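Local coordinates for protein unsaturated chondroitin disaccharide hydrolase (Streptococcus agalactiae, PDB 3WUX) that hydrolyses unsaturated chondroitin, hyaluronan and heparin disaccharides, preferring sulfated ones, to release the 4,5-unsaturated uronic acid, at residues C77-Y82 with K89-A94; D214-H219 with R247-G252; M2-V7 with Y266-L271. The protein carries 2 engineered substitutions. All blocks are in the same frame, centred on the assembly; numbering follows the deposited sequence.

Contacts 1 and 2 belong to the alpha6/alpha6 barrel of this family 88 hydrolase; in contact 3 the N-terminal arm lies against a barrel helix. Contact 1 joins consecutive helices, 71-85 and 88-106, through a buried seam of apolar and CH-pi packing far from the substrate site; its centre lies about 31 Å from that of contact 2 and 37 Å from that of contact 3, across the centre of the chain. Contacts 2 and 3, centres about 15 Å apart, touch where Val7 packs on Ser215. Each sets a loop against one of the consecutive helices 246-263 and 266-281 through a glutamine amide, buried in contact 2 but partly exposed and modelled in two conformers in contact 3.

Contact 1 (C77-Y82 with K89-A94); sequences CLWLAY and KLKNIA
Trp79 lays one face of its indole over the methyl of Ala94: Ala94 CB stands 3.6 Å from the centroid of the six-membered ring, a CH-pi contact displaced toward the rim. The CA-CB bond of Trp79 leaves its helix away from the partner, and chi1 of -72°, with CG opposite the carbonyl carbon, lets the ring reach back to the neighbouring helix. Farther along the same ring, CZ3 meets Lys91 CG at 4.0 Å. Tyr82 makes the second CH-pi contact, its ring receiving Lys91 CB over one face at 3.9 Å from the centroid. With chi1 of 179° the phenol runs alongside the lysine in the same direction, and its CD2 meets the edge of the Trp79 ring in plane, leaving the two aromatic groups packed together on one flank of the seam. Toward helix 26-47, Leu90 pushes CD1 against the backbone of the facing helix, 3.4 Å from Tyr82 N, and against Ala81 CB. Leu78 fills the next place with CB on Ala94 CB, while its CD1 meets Ile93 CG2 at 3.9 Å, the two side chains crossing at about a right angle.

These residues pair helices 71-85 and 88-106 as an antiparallel helical hairpin, the repeating element of an alpha6/alpha6 barrel; the short segments run 8.8 Å apart with 156° between their directions. Helix 116-131 packs on the Trp79 flank, where the indole NE1 bonds to Ser123 O, and helix 26-47 meets Ala81 and Leu90. Without a hydrogen bond between the segments, the seam is carried by apolar and CH-pi packing, so the fit probably depends on shape rather than on polar pairing: the small Ala94 admits a broad indole, and the aliphatic base of Lys91 serves as a surface for the phenol.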
loop_
_atom_site.group_PDB
_atom_site.type_symbol
_atom_site.label_atom_id
_atom_site.label_comp_id
_atom_site.label_asym_id
_atom_site.label_seq_id
_atom_site.Cartn_x
_atom_site.Cartn_y
_atom_site.Cartn_z
ATOM N N CYS A 77 -4.734 10.341 -2.534
ATOM C CA CYS A 77 -5.935 10.645 -1.754
ATOM C C CYS A 77 -6.865 11.591 -2.490
ATOM O O CYS A 77 -8.080 11.440 -2.441
ATOM C CB CYS A 77 -5.564 11.236 -0.392
ATOM S SG CYS A 77 -4.828 10.047 0.759
ATOM N N LEU A 78 -6.278 12.570 -3.173
ATOM C CA LEU A 78 -7.045 13.547 -3.924
ATOM C C LEU A 78 -7.771 12.890 -5.089
ATOM O O LEU A 78 -8.947 13.164 -5.336
ATOM C CB LEU A 78 -6.118 14.658 -4.440
ATOM C CG LEU A 78 -5.457 15.516 -3.359
ATOM C CD1 LEU A 78 -4.576 16.607 -3.985
ATOM C CD2 LEU A 78 -6.506 16.124 -2.424
ATOM N N TRP A 79 -7.074 12.022 -5.814
ATOM C CA TRP A 79 -7.700 11.352 -6.951
ATOM C C TRP A 79 -8.829 10.409 -6.492
ATOM O O TRP A 79 -9.903 10.367 -7.111
ATOM C CB TRP A 79 -6.671 10.591 -7.794
ATOM C CG TRP A 79 -5.732 11.455 -8.625
ATOM C CD1 TRP A 79 -4.365 11.399 -8.637
ATOM C CD2 TRP A 79 -6.099 12.465 -9.580
ATOM N NE1 TRP A 79 -3.863 12.321 -9.532
ATOM C CE2 TRP A 79 -4.905 12.987 -10.118
ATOM C CE3 TRP A 79 -7.320 12.983 -10.024
ATOM C CZ2 TRP A 79 -4.897 14.012 -11.076
ATOM C CZ3 TRP A 79 -7.313 13.993 -10.983
ATOM C CH2 TRP A 79 -6.107 14.495 -11.497
ATOM N N LEU A 80 -8.586 9.655 -5.420
ATOM C CA LEU A 80 -9.623 8.781 -4.852
ATOM C C LEU A 80 -10.879 9.561 -4.475
ATOM O O LEU A 80 -11.995 9.155 -4.812
ATOM C CB LEU A 80 -9.103 8.029 -3.628
ATOM C CG LEU A 80 -8.041 6.983 -3.980
ATOM C CD1 LEU A 80 -7.543 6.317 -2.726
ATOM C CD2 LEU A 80 -8.576 5.927 -4.957
ATOM N N ALA A 81 -10.688 10.682 -3.784
ATOM C CA ALA A 81 -11.805 11.563 -3.443
ATOM C C ALA A 81 -12.512 12.086 -4.694
ATOM O O ALA A 81 -13.744 12.185 -4.726
ATOM C CB ALA A 81 -11.329 12.707 -2.573
ATOM N N TYR A 82 -11.733 12.414 -5.724
ATOM C CA TYR A 82 -12.279 12.926 -6.980
ATOM C C TYR A 82 -13.172 11.890 -7.642
ATOM O O TYR A 82 -14.201 12.219 -8.245
ATOM C CB TYR A 82 -11.143 13.319 -7.931
ATOM C CG TYR A 82 -11.590 13.846 -9.278
ATOM C CD1 TYR A 82 -12.321 15.022 -9.378
ATOM C CD2 TYR A 82 -11.259 13.184 -10.451
ATOM C CE1 TYR A 82 -12.722 15.520 -10.611
ATOM C CE2 TYR A 82 -11.651 13.677 -11.694
ATOM C CZ TYR A 82 -12.385 14.842 -11.761
ATOM O OH TYR A 82 -12.778 15.326 -12.983
ATOM N N LYS A 89 -12.217 20.736 -8.324
ATOM C CA LYS A 89 -11.216 21.335 -7.450
ATOM C C LYS A 89 -10.131 20.315 -7.116
ATOM O O LYS A 89 -8.929 20.604 -7.191
ATOM C CB LYS A 89 -11.864 21.828 -6.168
ATOM C CG LYS A 89 -10.875 22.304 -5.123
ATOM C CD LYS A 89 -11.611 22.993 -3.986
ATOM C CE LYS A 89 -10.662 23.522 -2.933
ATOM N NZ LYS A 89 -11.406 24.333 -1.932
ATOM N N LEU A 90 -10.563 19.113 -6.751
ATOM C CA LEU A 90 -9.626 18.017 -6.482
ATOM C C LEU A 90 -8.751 17.728 -7.695
ATOM O O LEU A 90 -7.535 17.559 -7.570
ATOM C CB LEU A 90 -10.397 16.754 -6.091
ATOM C CG LEU A 90 -11.274 16.890 -4.850
ATOM C CD1 LEU A 90 -12.046 15.600 -4.587
ATOM C CD2 LEU A 90 -10.417 17.250 -3.654
ATOM N N LYS A 91 -9.376 17.658 -8.868
ATOM C CA LYS A 91 -8.657 17.377 -10.109
ATOM C C LYS A 91 -7.601 18.437 -10.379
ATOM O O LYS A 91 -6.475 18.121 -10.776
ATOM C CB LYS A 91 -9.625 17.289 -11.294
ATOM C CG LYS A 91 -8.945 17.235 -12.667
ATOM C CD LYS A 91 -9.499 18.319 -13.596
ATOM C CE LYS A 91 -8.860 18.283 -14.980
ATOM N NZ LYS A 91 -9.466 19.310 -15.886
ATOM N N ASN A 92 -7.966 19.697 -10.147
ATOM C CA ASN A 92 -7.073 20.823 -10.416
ATOM C C ASN A 92 -5.822 20.747 -9.549
ATOM O O ASN A 92 -4.696 20.813 -10.045
ATOM C CB ASN A 92 -7.819 22.153 -10.195
ATOM C CG ASN A 92 -7.026 23.357 -10.669
ATOM O OD1 ASN A 92 -6.116 23.819 -9.981
ATOM N ND2 ASN A 92 -7.378 23.878 -11.847
ATOM N N ILE A 93 -6.022 20.553 -8.252
ATOM C CA ILE A 93 -4.911 20.479 -7.315
ATOM C C ILE A 93 -4.028 19.255 -7.543
ATOM O O ILE A 93 -2.803 19.362 -7.539
ATOM C CB ILE A 93 -5.407 20.435 -5.880
ATOM C CG1 ILE A 93 -6.297 21.640 -5.604
ATOM C CG2 ILE A 93 -4.233 20.395 -4.922
ATOM C CD1 ILE A 93 -7.063 21.525 -4.325
ATOM N N ALA A 94 -4.648 18.089 -7.715
ATOM C CA ALA A 94 -3.880 16.879 -7.991
ATOM C C ALA A 94 -3.118 16.970 -9.323
ATOM O O ALA A 94 -2.014 16.429 -9.445
ATOM C CB ALA A 94 -4.768 15.626 -7.922
#

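Contact 2 (D214-H219 with R247-G252). With EDO (1,2-ethanediol), chain F.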
loop_
_atom_site.group_PDB
_atom_site.type_symbol
_atom_site.label_atom_id
_atom_site.label_comp_id
_atom_site.label_asym_id
_atom_site.label_seq_id
_atom_site.Cartn_x
_atom_site.Cartn_y
_atom_site.Cartn_z
ATOM N N ASP A 214 7.934 -20.213 5.560
ATOM C CA ASP A 214 6.739 -20.277 6.410
ATOM C C ASP A 214 5.687 -19.209 6.052
ATOM O O ASP A 214 4.706 -19.030 6.782
ATOM C CB ASP A 214 7.101 -20.204 7.906
ATOM C CG ASP A 214 7.603 -18.827 8.338
ATOM O OD1 ASP A 214 7.827 -17.946 7.473
ATOM O OD2 ASP A 214 7.783 -18.630 9.564
ATOM N N SER A 215 5.934 -18.526 4.934
ATOM C CA SER A 215 5.062 -17.500 4.351
ATOM C C SER A 215 5.232 -16.111 4.963
ATOM O O SER A 215 4.533 -15.175 4.577
ATOM C CB SER A 215 3.582 -17.915 4.348
ATOM O OG SER A 215 3.360 -18.950 3.411
ATOM N N SER A 216 6.168 -15.973 5.901
ATOM C CA SER A 216 6.485 -14.652 6.434
ATOM C C SER A 216 7.331 -13.838 5.461
ATOM O O SER A 216 8.199 -14.370 4.768
ATOM C CB SER A 216 7.211 -14.743 7.774
ATOM O OG SER A 216 7.643 -13.455 8.184
ATOM N N ALA A 217 7.082 -12.536 5.408
ATOM C CA ALA A 217 7.962 -11.657 4.649
ATOM C C ALA A 217 9.284 -11.593 5.410
ATOM O O ALA A 217 9.334 -11.886 6.604
ATOM C CB ALA A 217 7.361 -10.271 4.533
ATOM N N PHE A 218 10.353 -11.209 4.728
ATOM C CA PHE A 218 11.641 -11.079 5.395
ATOM C C PHE A 218 12.312 -9.767 4.988
ATOM O O PHE A 218 11.839 -9.085 4.074
ATOM C CB PHE A 218 12.524 -12.277 5.054
ATOM C CG PHE A 218 13.680 -12.469 5.996
ATOM C CD1 PHE A 218 13.646 -11.949 7.288
ATOM C CD2 PHE A 218 14.806 -13.158 5.586
ATOM C CE1 PHE A 218 14.721 -12.123 8.149
ATOM C CE2 PHE A 218 15.880 -13.331 6.439
ATOM C CZ PHE A 218 15.837 -12.815 7.725
ATOM N N HIS A 219 13.411 -9.420 5.655
ATOM C CA HIS A 219 14.102 -8.159 5.392
ATOM C C HIS A 219 14.970 -8.188 4.134
ATOM O O HIS A 219 15.234 -9.247 3.562
ATOM C CB HIS A 219 14.927 -7.704 6.608
ATOM C CG HIS A 219 16.183 -8.493 6.839
ATOM N ND1 HIS A 219 17.297 -8.378 6.032
ATOM C CD2 HIS A 219 16.514 -9.376 7.811
ATOM C CE1 HIS A 219 18.250 -9.171 6.486
ATOM N NE2 HIS A 219 17.803 -9.790 7.562
ATOM N N ARG A 247 3.725 -4.504 7.978
ATOM C CA ARG A 247 3.562 -3.823 6.696
ATOM C C ARG A 247 4.259 -4.601 5.582
ATOM O O ARG A 247 3.785 -4.632 4.450
ATOM C CB ARG A 247 4.041 -2.371 6.761
ATOM C CG ARG A 247 3.889 -1.620 5.434
ATOM C CD ARG A 247 3.805 -0.120 5.628
ATOM N NE ARG A 247 5.078 0.466 6.047
ATOM C CZ ARG A 247 5.311 0.966 7.255
ATOM N NH1 ARG A 247 4.356 0.946 8.182
ATOM N NH2 ARG A 247 6.501 1.483 7.537
ATOM N N GLY A 248 5.369 -5.254 5.910
ATOM C CA GLY A 248 6.071 -6.056 4.925
ATOM C C GLY A 248 5.204 -7.206 4.461
ATOM O O GLY A 248 5.130 -7.511 3.267
ATOM N N GLN A 249 4.539 -7.839 5.420
ATOM C CA GLN A 249 3.606 -8.915 5.136
ATOM C C GLN A 249 2.513 -8.395 4.196
ATOM O O GLN A 249 2.139 -9.067 3.230
ATOM C CB GLN A 249 2.963 -9.402 6.437
ATOM C CG GLN A 249 2.318 -10.775 6.339
ATOM C CD GLN A 249 3.339 -11.863 6.053
ATOM O OE1 GLN A 249 4.522 -11.701 6.348
ATOM N NE2 GLN A 249 2.889 -12.977 5.473
ATOM N N ALA A 250 2.027 -7.192 4.480
ATOM C CA ALA A 250 0.963 -6.574 3.679
ATOM C C ALA A 250 1.398 -6.223 2.256
ATOM O O ALA A 250 0.583 -6.305 1.327
ATOM C CB ALA A 250 0.391 -5.350 4.381
ATOM N N TRP A 251 2.662 -5.832 2.073
ATOM C CA TRP A 251 3.171 -5.555 0.727
ATOM C C TRP A 251 3.078 -6.827 -0.108
ATOM O O TRP A 251 2.850 -6.772 -1.316
ATOM C CB TRP A 251 4.632 -5.073 0.732
ATOM C CG TRP A 251 4.915 -3.692 1.316
ATOM C CD1 TRP A 251 6.016 -3.335 2.052
ATOM C CD2 TRP A 251 4.124 -2.489 1.176
ATOM N NE1 TRP A 251 5.951 -2.002 2.386
ATOM C CE2 TRP A 251 4.804 -1.462 1.866
ATOM C CE3 TRP A 251 2.906 -2.189 0.548
ATOM C CZ2 TRP A 251 4.306 -0.153 1.946
ATOM C CZ3 TRP A 251 2.409 -0.896 0.632
ATOM C CH2 TRP A 251 3.107 0.111 1.327
ATOM N N GLY A 252 3.270 -7.973 0.539
ATOM C CA GLY A 252 3.100 -9.254 -0.125
ATOM C C GLY A 252 1.645 -9.504 -0.465
ATOM O O GLY A 252 1.306 -9.844 -1.596
HETATM C C1 EDO F . 8.678 2.275 4.349
HETATM O O1 EDO F . 8.641 2.307 5.778
HETATM C C2 EDO F . 7.399 1.633 3.834
HETATM O O2 EDO F . 7.395 0.238 4.142
HETATM O O HOH W 1 6.355 -10.320 8.008
#
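Gln249 OE1 is gripped from two directions, by the backbone N of Ala217 at 2.9 Å and by a water that donates to it at 2.8 Å. The Ala217 bond is nearly straight (162° at the hydrogen), and its donor is tilted moderately from the plane of the amide carbonyl. At the other end of the same amide, Gln249 NE2 gives a hydrogen to Ser215 O at 2.9 Å, and this acceptor lies almost in the amide plane. NE2 also bonds to Met275 O of helix 266-281. A bend at chi2 (64°) turns the amide toward the loop, and the bonds at both ends fix its rotation.

Beside it Ala217 CB rests on the helix backbone, 3.7 Å from Gly248 C. The loop is itself braced by an Asx turn, in which Ser216 N bonds to Asp214 OD1, while Ser216 OG, in one of its two modelled conformers, bonds to Ala217 O and to Ser244 OG.

Another side of the helix faces the substrate site. The substrate-binding residues Arg247 and Trp251 hold a molecule of ethanediol, probably from the crystallisation liquor: Arg247 NE, at 3.0 Å, and Trp251 NE1 both donate to its O2, and Arg247 NH2 donates to O1. Arg247 is in turn anchored by a salt bridge to Asp304. The chemistry implies a division of labour on one helix: a neutral amide satisfies the buried Ser215 O and Ala217 N, while arginine and indole N-H groups turn to a hydroxylated ligand, consistent with their role in binding sugar.

Contact 3 (M2-V7 with Y266-L271). With EDO (1,2-ethanediol), chain E.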
loop_
_atom_site.group_PDB
_atom_site.type_symbol
_atom_site.label_atom_id
_atom_site.label_comp_id
_atom_site.label_asym_id
_atom_site.label_seq_id
_atom_site.Cartn_x
_atom_site.Cartn_y
_atom_site.Cartn_z
ATOM N N MET A 2 10.906 -19.182 -13.070
ATOM C CA MET A 2 9.502 -19.269 -13.465
ATOM C C MET A 2 8.736 -20.252 -12.583
ATOM O O MET A 2 7.634 -20.679 -12.922
ATOM C CB MET A 2 9.379 -19.654 -14.944
ATOM C CG MET A 2 8.013 -19.369 -15.572
ATOM S SD MET A 2 8.113 -18.441 -17.118
ATOM C CE MET A 2 7.153 -19.494 -18.206
ATOM N N LYS A 3 9.321 -20.615 -11.447
ATOM C CA LYS A 3 8.598 -21.386 -10.442
ATOM C C LYS A 3 8.736 -20.677 -9.107
ATOM O O LYS A 3 9.790 -20.118 -8.801
ATOM C CB LYS A 3 9.120 -22.824 -10.340
ATOM C CG LYS A 3 8.501 -23.780 -11.353
ATOM C CD LYS A 3 7.011 -23.945 -11.102
ATOM C CE LYS A 3 6.239 -24.191 -12.398
ATOM N NZ LYS A 3 6.441 -25.556 -12.964
ATOM N N ILE A 4 7.660 -20.679 -8.328
ATOM C CA ILE A 4 7.693 -20.122 -6.985
ATOM C C ILE A 4 7.986 -21.267 -6.033
ATOM O O ILE A 4 7.379 -22.336 -6.141
ATOM C CB ILE A 4 6.339 -19.497 -6.604
ATOM C CG1 ILE A 4 5.940 -18.433 -7.626
ATOM C CG2 ILE A 4 6.406 -18.872 -5.220
ATOM C CD1 ILE A 4 4.720 -17.611 -7.210
ATOM N N LYS A 5 8.917 -21.052 -5.108
ATOM C CA LYS A 5 9.295 -22.092 -4.156
ATOM C C LYS A 5 8.116 -22.441 -3.254
ATOM O O LYS A 5 7.207 -21.621 -3.063
ATOM C CB LYS A 5 10.455 -21.611 -3.297
ATOM C CG LYS A 5 10.050 -20.550 -2.297
ATOM C CD LYS A 5 11.257 -20.075 -1.519
ATOM C CE LYS A 5 10.883 -18.941 -0.584
ATOM N NZ LYS A 5 12.074 -18.441 0.178
ATOM N N PRO A 6 8.113 -23.666 -2.708
ATOM C CA PRO A 6 7.046 -24.072 -1.783
ATOM C C PRO A 6 7.049 -23.202 -0.535
ATOM O O PRO A 6 8.125 -22.917 0.001
ATOM C CB PRO A 6 7.449 -25.497 -1.390
ATOM C CG PRO A 6 8.320 -25.974 -2.490
ATOM C CD PRO A 6 9.041 -24.772 -3.009
ATOM N N VAL A 7 5.873 -22.783 -0.078
ATOM C CA VAL A 7 5.761 -22.154 1.234
ATOM C C VAL A 7 4.701 -22.881 2.034
ATOM O O VAL A 7 3.850 -23.562 1.464
ATOM C CB VAL A 7 5.380 -20.665 1.142
ATOM C CG1 VAL A 7 6.462 -19.884 0.410
ATOM C CG2 VAL A 7 4.018 -20.498 0.457
ATOM N N TYR A 266 -0.888 -19.410 -11.529
ATOM C CA TYR A 266 -1.680 -19.893 -10.399
ATOM C C TYR A 266 -0.865 -20.030 -9.110
ATOM O O TYR A 266 -1.424 -19.951 -8.025
ATOM C CB TYR A 266 -2.429 -21.206 -10.704
ATOM C CG TYR A 266 -3.331 -21.619 -9.555
ATOM C CD1 TYR A 266 -4.518 -20.931 -9.291
ATOM C CD2 TYR A 266 -2.978 -22.666 -8.706
ATOM C CE1 TYR A 266 -5.340 -21.285 -8.217
ATOM C CE2 TYR A 266 -3.793 -23.028 -7.633
ATOM C CZ TYR A 266 -4.969 -22.335 -7.395
ATOM O OH TYR A 266 -5.776 -22.695 -6.331
ATOM N N GLN A 267 0.449 -20.235 -9.235
ATOM C CA GLN A 267 1.319 -20.326 -8.063
ATOM C C GLN A 267 1.267 -19.039 -7.249
ATOM O O GLN A 267 1.443 -19.057 -6.036
ATOM C CB GLN A 267 2.767 -20.656 -8.451
ATOM C CG GLN A 267 2.995 -22.116 -8.845
ATOM C CD GLN A 267 4.419 -22.598 -8.568
ATOM O OE1 GLN A 267 5.389 -22.080 -9.120
ATOM N NE2 GLN A 267 4.543 -23.594 -7.698
ATOM N N GLN A 268 1.005 -17.925 -7.920
ATOM C CA GLN A 268 0.853 -16.645 -7.227
ATOM C C GLN A 268 -0.353 -16.646 -6.283
ATOM O O GLN A 268 -0.321 -16.023 -5.221
ATOM C CB GLN A 268 0.728 -15.497 -8.240
ATOM C CG GLN A 268 2.040 -15.215 -8.964
ATOM C CD GLN A 268 1.890 -14.219 -10.077
ATOM O OE1 GLN A 268 1.059 -14.389 -10.964
ATOM N NE2 GLN A 268 2.687 -13.162 -10.033
ATOM N N ILE A 269 -1.427 -17.320 -6.684
ATOM C CA ILE A 269 -2.594 -17.441 -5.811
ATOM C C ILE A 269 -2.240 -18.257 -4.559
ATOM O O ILE A 269 -2.643 -17.916 -3.447
ATOM C CB ILE A 269 -3.817 -18.023 -6.565
ATOM C CG1 ILE A 269 -4.452 -16.928 -7.441
ATOM C CG2 ILE A 269 -4.870 -18.542 -5.604
ATOM C CD1 ILE A 269 -5.560 -17.436 -8.361
ATOM N N ILE A 270 -1.469 -19.320 -4.729
ATOM C CA ILE A 270 -1.047 -20.100 -3.558
ATOM C C ILE A 270 -0.140 -19.277 -2.634
ATOM O O ILE A 270 -0.290 -19.307 -1.415
ATOM C CB ILE A 270 -0.358 -21.396 -3.981
ATOM C CG1 ILE A 270 -1.332 -22.223 -4.824
ATOM C CG2 ILE A 270 0.141 -22.180 -2.741
ATOM C CD1 ILE A 270 -0.672 -23.407 -5.525
ATOM N N LEU A 271 0.802 -18.537 -3.210
ATOM C CA LEU A 271 1.678 -17.690 -2.398
ATOM C C LEU A 271 0.857 -16.629 -1.665
ATOM O O LEU A 271 1.112 -16.330 -0.504
ATOM C CB LEU A 271 2.772 -17.041 -3.262
ATOM C CG LEU A 271 3.810 -16.201 -2.513
ATOM C CD1 LEU A 271 4.659 -17.076 -1.585
ATOM C CD2 LEU A 271 4.699 -15.458 -3.509
HETATM C C1 EDO E . 4.218 -21.202 -3.685
HETATM O O1 EDO E . 4.195 -22.122 -2.588
HETATM C C2 EDO E . 3.292 -21.681 -4.796
HETATM O O2 EDO E . 3.205 -23.110 -4.785
#
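Ile4 N donates to Gln267 OE1 at 2.8 Å in the conformer described, one of two modelled for Gln267, tying the N-terminal arm to the first part of helix 266-281 of the alpha6/alpha6 barrel. The bond is close to straight at the hydrogen (168°), but the donor comes from above the carbonyl plane. Gln267 and Ile4 slide past each other in opposite directions: the amide reaches out to the arm, while Ile4 CD1 comes in over the helix backbone, 3.7 Å from Gln267 C. Farther along, Leu271 receives Ile4 CG2 on its CD2 and Val7 CG1 on its CD1, the latter at 3.9 Å; Leu271 crosses both side chains at about a right angle. An ethanediol, probably from the crystallisation liquor, lies between arm and helix, where its O1 accepts from Val7 N at 3.1 Å.

Outside this shell, Phe203 and Tyr204 of helix 193-210 pack on Ile4, so its side chain sits between two helices. Asn208 of the same helix fixes the arm on either side of Ile4, its ND2 bonding to Lys3 O and its OD1 to Lys5 N. Behind Gln267, Asp265 OD1 accepts from its backbone N.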